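Local coordinates for protein putative aminotransferase (Actinomadura melliaura, PDB 4ZWV) that probably transfers an amino group with the help of pyridoxal 5'-phosphate, as a putative sugar aminotransferase in the biosynthesis of the AT2433 aminopentose, at residues A[175-187]-A[196-208]. Numbering follows the deposited sequence. Where two conformers were deposited one is given.
Sequences LGSHGNMCVFSFQ and DGGLLTLPGDELH
Cys182 and Thr201 form an antiparallel hydrogen-bonded pair, Thr201 N giving the shorter bond to Cys182 O (2.8 Å). Phe184 and Leu199 repeat the pattern with two more backbone bonds. Beyond the paired strands, Phe186 N still binds Gly197 O (2.7 Å). A water adds a polar link: it accepts from Thr201 OG1 (2.8 Å) and donates to Gly176 O and Asn180 O. Thr201 OG1 sits between its backbone N and carbonyl carbon (chi1 73°), which leaves CG2 to meet the edge of the Phe184 ring at CE1 (3.9 Å).

Strands 181-185 and 198-201 are neighbours in the seven-stranded mixed sheet of the fold-type I PLP-dependent aminotransferases, where 198-201 is the strand running against the rest. Ser185, a cofactor-binding residue at the end of its strand, bonds through OG to the phosphate of the lysine-cofactor residue at position 190; OG also accepts from Gln187 N (3.1 Å), an ST turn. Asp196 OD1 touches Gln187 CG and forms a salt bridge with Lys238 of the second subunit.

Apolar contacts lie on both sheet faces. On the face of Val183, its CG2 meets Leu200 CD1 (3.8 Å). Selenomethionine Met181 brings CG to Leu202 CD1 and to Pro203 CD. On the face of Phe184, the Phe186 ring lies obliquely against the Gly197-Gly198 backbone and sets CZ against Leu199 CB (3.8 Å). With an alanine at Phe186, a gap is likely to open beside Leu199 and Leu42 of helix 33-46, and the Gly197-Gly198 backbone would lose the ring packed against it.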
loop_
_atom_site.group_PDB
_atom_site.type_symbol
_atom_site.label_atom_id
_atom_site.label_comp_id
_atom_site.label_asym_id
_atom_site.label_seq_id
_atom_site.Cartn_x
_atom_site.Cartn_y
_atom_site.Cartn_z
ATOM N N LEU A 175 -1.277 24.001 7.455
ATOM C CA LEU A 175 -1.265 23.193 6.242
ATOM C C LEU A 175 -2.472 22.254 6.241
ATOM O O LEU A 175 -2.876 21.740 7.296
ATOM C CB LEU A 175 0.030 22.391 6.108
ATOM C CG LEU A 175 1.320 23.196 5.958
ATOM C CD1 LEU A 175 2.467 22.240 5.679
ATOM C CD2 LEU A 175 1.190 24.254 4.842
ATOM N N GLY A 176 -3.051 22.066 5.060
ATOM C CA GLY A 176 -4.313 21.353 4.926
ATOM C C GLY A 176 -5.491 22.279 4.642
ATOM O O GLY A 176 -6.564 21.826 4.249
ATOM N N SER A 177 -5.306 23.585 4.821
ATOM C CA SER A 177 -6.420 24.522 4.706
ATOM C C SER A 177 -6.159 25.656 3.723
ATOM O O SER A 177 -6.718 26.748 3.869
ATOM C CB SER A 177 -6.762 25.122 6.077
ATOM O OG SER A 177 -7.335 24.151 6.939
ATOM N N HIS A 178 -5.336 25.398 2.709
ATOM C CA HIS A 178 -5.017 26.445 1.737
ATOM C C HIS A 178 -5.657 26.184 0.369
ATOM O O HIS A 178 -5.321 26.833 -0.614
ATOM C CB HIS A 178 -3.496 26.595 1.592
ATOM C CG HIS A 178 -2.812 27.023 2.852
ATOM N ND1 HIS A 178 -2.342 26.122 3.784
ATOM C CD2 HIS A 178 -2.527 28.255 3.340
ATOM C CE1 HIS A 178 -1.795 26.782 4.792
ATOM N NE2 HIS A 178 -1.888 28.077 4.544
ATOM N N GLY A 179 -6.605 25.254 0.309
ATOM C CA GLY A 179 -7.351 25.041 -0.920
ATOM C C GLY A 179 -6.816 23.947 -1.841
ATOM O O GLY A 179 -7.376 23.719 -2.920
ATOM N N ASN A 180 -5.718 23.307 -1.443
ATOM C CA ASN A 180 -5.136 22.201 -2.194
ATOM C C ASN A 180 -5.289 20.898 -1.437
ATOM O O ASN A 180 -5.346 20.895 -0.201
ATOM C CB ASN A 180 -3.640 22.406 -2.458
ATOM C CG ASN A 180 -3.329 23.754 -3.037
ATOM O OD1 ASN A 180 -3.919 24.164 -4.040
ATOM N ND2 ASN A 180 -2.401 24.471 -2.398
HETATM N N MSE A 181 -5.319 19.794 -2.171
HETATM C CA MSE A 181 -5.146 18.492 -1.546
HETATM C C MSE A 181 -3.794 18.431 -0.871
HETATM O O MSE A 181 -2.799 18.894 -1.430
HETATM C CB MSE A 181 -5.267 17.362 -2.575
HETATM C CG MSE A 181 -6.680 17.202 -3.117
HETATM SE SE MSE A 181 -6.878 15.566 -4.130
HETATM C CE MSE A 181 -6.194 16.241 -5.812
ATOM N N CYS A 182 -3.763 17.858 0.328
ATOM C CA CYS A 182 -2.527 17.710 1.095
ATOM C C CYS A 182 -2.357 16.276 1.512
ATOM O O CYS A 182 -3.342 15.608 1.825
ATOM C CB CYS A 182 -2.542 18.559 2.353
ATOM S SG CYS A 182 -2.533 20.305 2.012
ATOM N N VAL A 183 -1.118 15.807 1.523
ATOM C CA VAL A 183 -0.838 14.456 2.021
ATOM C C VAL A 183 0.179 14.504 3.145
ATOM O O VAL A 183 1.307 14.963 2.962
ATOM C CB VAL A 183 -0.314 13.499 0.923
ATOM C CG1 VAL A 183 -0.095 12.090 1.525
ATOM C CG2 VAL A 183 -1.290 13.442 -0.258
ATOM N N PHE A 184 -0.247 14.053 4.321
ATOM C CA PHE A 184 0.646 13.908 5.462
ATOM C C PHE A 184 1.123 12.466 5.578
ATOM O O PHE A 184 0.435 11.556 5.135
ATOM C CB PHE A 184 -0.070 14.324 6.745
ATOM C CG PHE A 184 -0.449 15.777 6.775
ATOM C CD1 PHE A 184 -1.680 16.197 6.286
ATOM C CD2 PHE A 184 0.433 16.719 7.280
ATOM C CE1 PHE A 184 -2.037 17.545 6.314
ATOM C CE2 PHE A 184 0.086 18.073 7.312
ATOM C CZ PHE A 184 -1.149 18.485 6.834
ATOM N N SER A 185 2.309 12.278 6.150
ATOM C CA SER A 185 2.860 10.944 6.388
ATOM C C SER A 185 2.988 10.659 7.872
ATOM O O SER A 185 3.475 11.514 8.629
ATOM C CB SER A 185 4.239 10.793 5.751
ATOM O OG SER A 185 4.851 9.581 6.210
ATOM N N PHE A 186 2.583 9.445 8.260
ATOM C CA PHE A 186 2.767 8.975 9.631
ATOM C C PHE A 186 3.694 7.760 9.653
ATOM O O PHE A 186 3.587 6.876 10.511
ATOM C CB PHE A 186 1.412 8.650 10.271
ATOM C CG PHE A 186 0.405 9.764 10.155
ATOM C CD1 PHE A 186 0.764 11.086 10.416
ATOM C CD2 PHE A 186 -0.897 9.489 9.774
ATOM C CE1 PHE A 186 -0.176 12.109 10.302
ATOM C CE2 PHE A 186 -1.829 10.500 9.653
ATOM C CZ PHE A 186 -1.465 11.821 9.920
ATOM N N GLN A 187 4.627 7.735 8.709
ATOM C CA GLN A 187 5.684 6.722 8.704
ATOM C C GLN A 187 6.507 6.810 9.998
ATOM O O GLN A 187 6.537 7.859 10.651
ATOM C CB GLN A 187 6.572 6.917 7.475
ATOM C CG GLN A 187 7.504 5.754 7.175
ATOM C CD GLN A 187 8.853 5.877 7.854
ATOM O OE1 GLN A 187 9.264 6.967 8.257
ATOM N NE2 GLN A 187 9.543 4.754 7.989
ATOM N N ASP A 196 3.026 2.872 10.157
ATOM C CA ASP A 196 2.844 3.412 8.822
ATOM C C ASP A 196 1.449 3.983 8.757
ATOM O O ASP A 196 0.524 3.479 9.406
ATOM C CB ASP A 196 3.036 2.353 7.726
ATOM C CG ASP A 196 4.487 2.166 7.338
ATOM O OD1 ASP A 196 5.151 3.150 6.943
ATOM O OD2 ASP A 196 4.977 1.024 7.429
ATOM N N GLY A 197 1.296 5.040 7.973
ATOM C CA GLY A 197 0.002 5.665 7.807
ATOM C C GLY A 197 0.169 6.988 7.111
ATOM O O GLY A 197 1.284 7.459 6.899
ATOM N N GLY A 198 -0.953 7.581 6.741
ATOM C CA GLY A 198 -0.935 8.916 6.175
ATOM C C GLY A 198 -2.311 9.522 6.227
ATOM O O GLY A 198 -3.271 8.899 6.692
ATOM N N LEU A 199 -2.407 10.754 5.743
ATOM C CA LEU A 199 -3.676 11.467 5.748
ATOM C C LEU A 199 -3.771 12.288 4.486
ATOM O O LEU A 199 -2.881 13.091 4.198
ATOM C CB LEU A 199 -3.787 12.378 6.980
ATOM C CG LEU A 199 -5.178 12.961 7.210
ATOM C CD1 LEU A 199 -6.125 11.888 7.756
ATOM C CD2 LEU A 199 -5.085 14.155 8.176
ATOM N N LEU A 200 -4.842 12.081 3.733
ATOM C CA LEU A 200 -5.158 12.927 2.587
ATOM C C LEU A 200 -6.227 13.914 3.006
ATOM O O LEU A 200 -7.291 13.507 3.487
ATOM C CB LEU A 200 -5.641 12.074 1.417
ATOM C CG LEU A 200 -6.210 12.833 0.221
ATOM C CD1 LEU A 200 -5.125 13.710 -0.425
ATOM C CD2 LEU A 200 -6.744 11.821 -0.779
ATOM N N THR A 201 -5.949 15.205 2.870
ATOM C CA THR A 201 -6.975 16.201 3.174
ATOM C C THR A 201 -7.468 16.796 1.870
ATOM O O THR A 201 -6.694 16.945 0.920
ATOM C CB THR A 201 -6.472 17.314 4.119
ATOM O OG1 THR A 201 -5.575 18.191 3.423
ATOM C CG2 THR A 201 -5.773 16.729 5.340
ATOM N N LEU A 202 -8.762 17.111 1.830
ATOM C CA LEU A 202 -9.409 17.610 0.620
ATOM C C LEU A 202 -9.972 18.998 0.837
ATOM O O LEU A 202 -10.440 19.323 1.928
ATOM C CB LEU A 202 -10.542 16.680 0.166
ATOM C CG LEU A 202 -10.221 15.236 -0.229
ATOM C CD1 LEU A 202 -9.027 15.161 -1.163
ATOM C CD2 LEU A 202 -10.005 14.355 1.010
ATOM N N PRO A 203 -9.958 19.817 -0.221
ATOM C CA PRO A 203 -10.494 21.180 -0.139
ATOM C C PRO A 203 -11.999 21.280 -0.404
ATOM O O PRO A 203 -12.579 22.358 -0.235
ATOM C CB PRO A 203 -9.705 21.916 -1.222
ATOM C CG PRO A 203 -9.403 20.866 -2.232
ATOM C CD PRO A 203 -9.162 19.603 -1.443
ATOM N N GLY A 204 -12.625 20.189 -0.822
ATOM C CA GLY A 204 -14.048 20.209 -1.112
ATOM C C GLY A 204 -14.727 18.869 -0.895
ATOM O O GLY A 204 -14.070 17.818 -0.842
ATOM N N ASP A 205 -16.052 18.910 -0.802
ATOM C CA ASP A 205 -16.855 17.739 -0.456
ATOM C C ASP A 205 -16.838 16.638 -1.512
ATOM O O ASP A 205 -16.802 15.455 -1.162
ATOM C CB ASP A 205 -18.295 18.169 -0.179
ATOM C CG ASP A 205 -18.437 18.862 1.159
ATOM O OD1 ASP A 205 -17.489 18.778 1.975
ATOM O OD2 ASP A 205 -19.482 19.504 1.391
ATOM N N GLU A 206 -16.889 17.012 -2.789
ATOM C CA GLU A 206 -16.895 15.992 -3.836
ATOM C C GLU A 206 -15.627 15.154 -3.788
ATOM O O GLU A 206 -15.694 13.923 -3.813
ATOM C CB GLU A 206 -17.045 16.599 -5.231
ATOM C CG GLU A 206 -17.074 15.516 -6.296
ATOM C CD GLU A 206 -17.232 16.034 -7.708
ATOM O OE1 GLU A 206 -16.697 15.383 -8.632
ATOM O OE2 GLU A 206 -17.908 17.066 -7.898
ATOM N N LEU A 207 -14.472 15.811 -3.708
ATOM C CA LEU A 207 -13.204 15.087 -3.624
ATOM C C LEU A 207 -13.187 14.227 -2.375
ATOM O O LEU A 207 -12.708 13.099 -2.407
ATOM C CB LEU A 207 -12.001 16.045 -3.609
ATOM C CG LEU A 207 -11.580 16.632 -4.957
ATOM C CD1 LEU A 207 -10.603 17.782 -4.725
ATOM C CD2 LEU A 207 -10.939 15.564 -5.838
ATOM N N HIS A 208 -13.721 14.754 -1.278
ATOM C CA HIS A 208 -13.754 14.002 -0.031
ATOM C C HIS A 208 -14.529 12.700 -0.198
ATOM O O HIS A 208 -14.061 11.635 0.204
ATOM C CB HIS A 208 -14.371 14.871 1.076
ATOM C CG HIS A 208 -14.356 14.243 2.433
ATOM N ND1 HIS A 208 -15.294 14.553 3.397
ATOM C CD2 HIS A 208 -13.502 13.366 3.007
ATOM C CE1 HIS A 208 -15.036 13.865 4.494
ATOM N NE2 HIS A 208 -13.959 13.130 4.282
HETATM O O HOH W 1 -6.929 20.066 1.806
#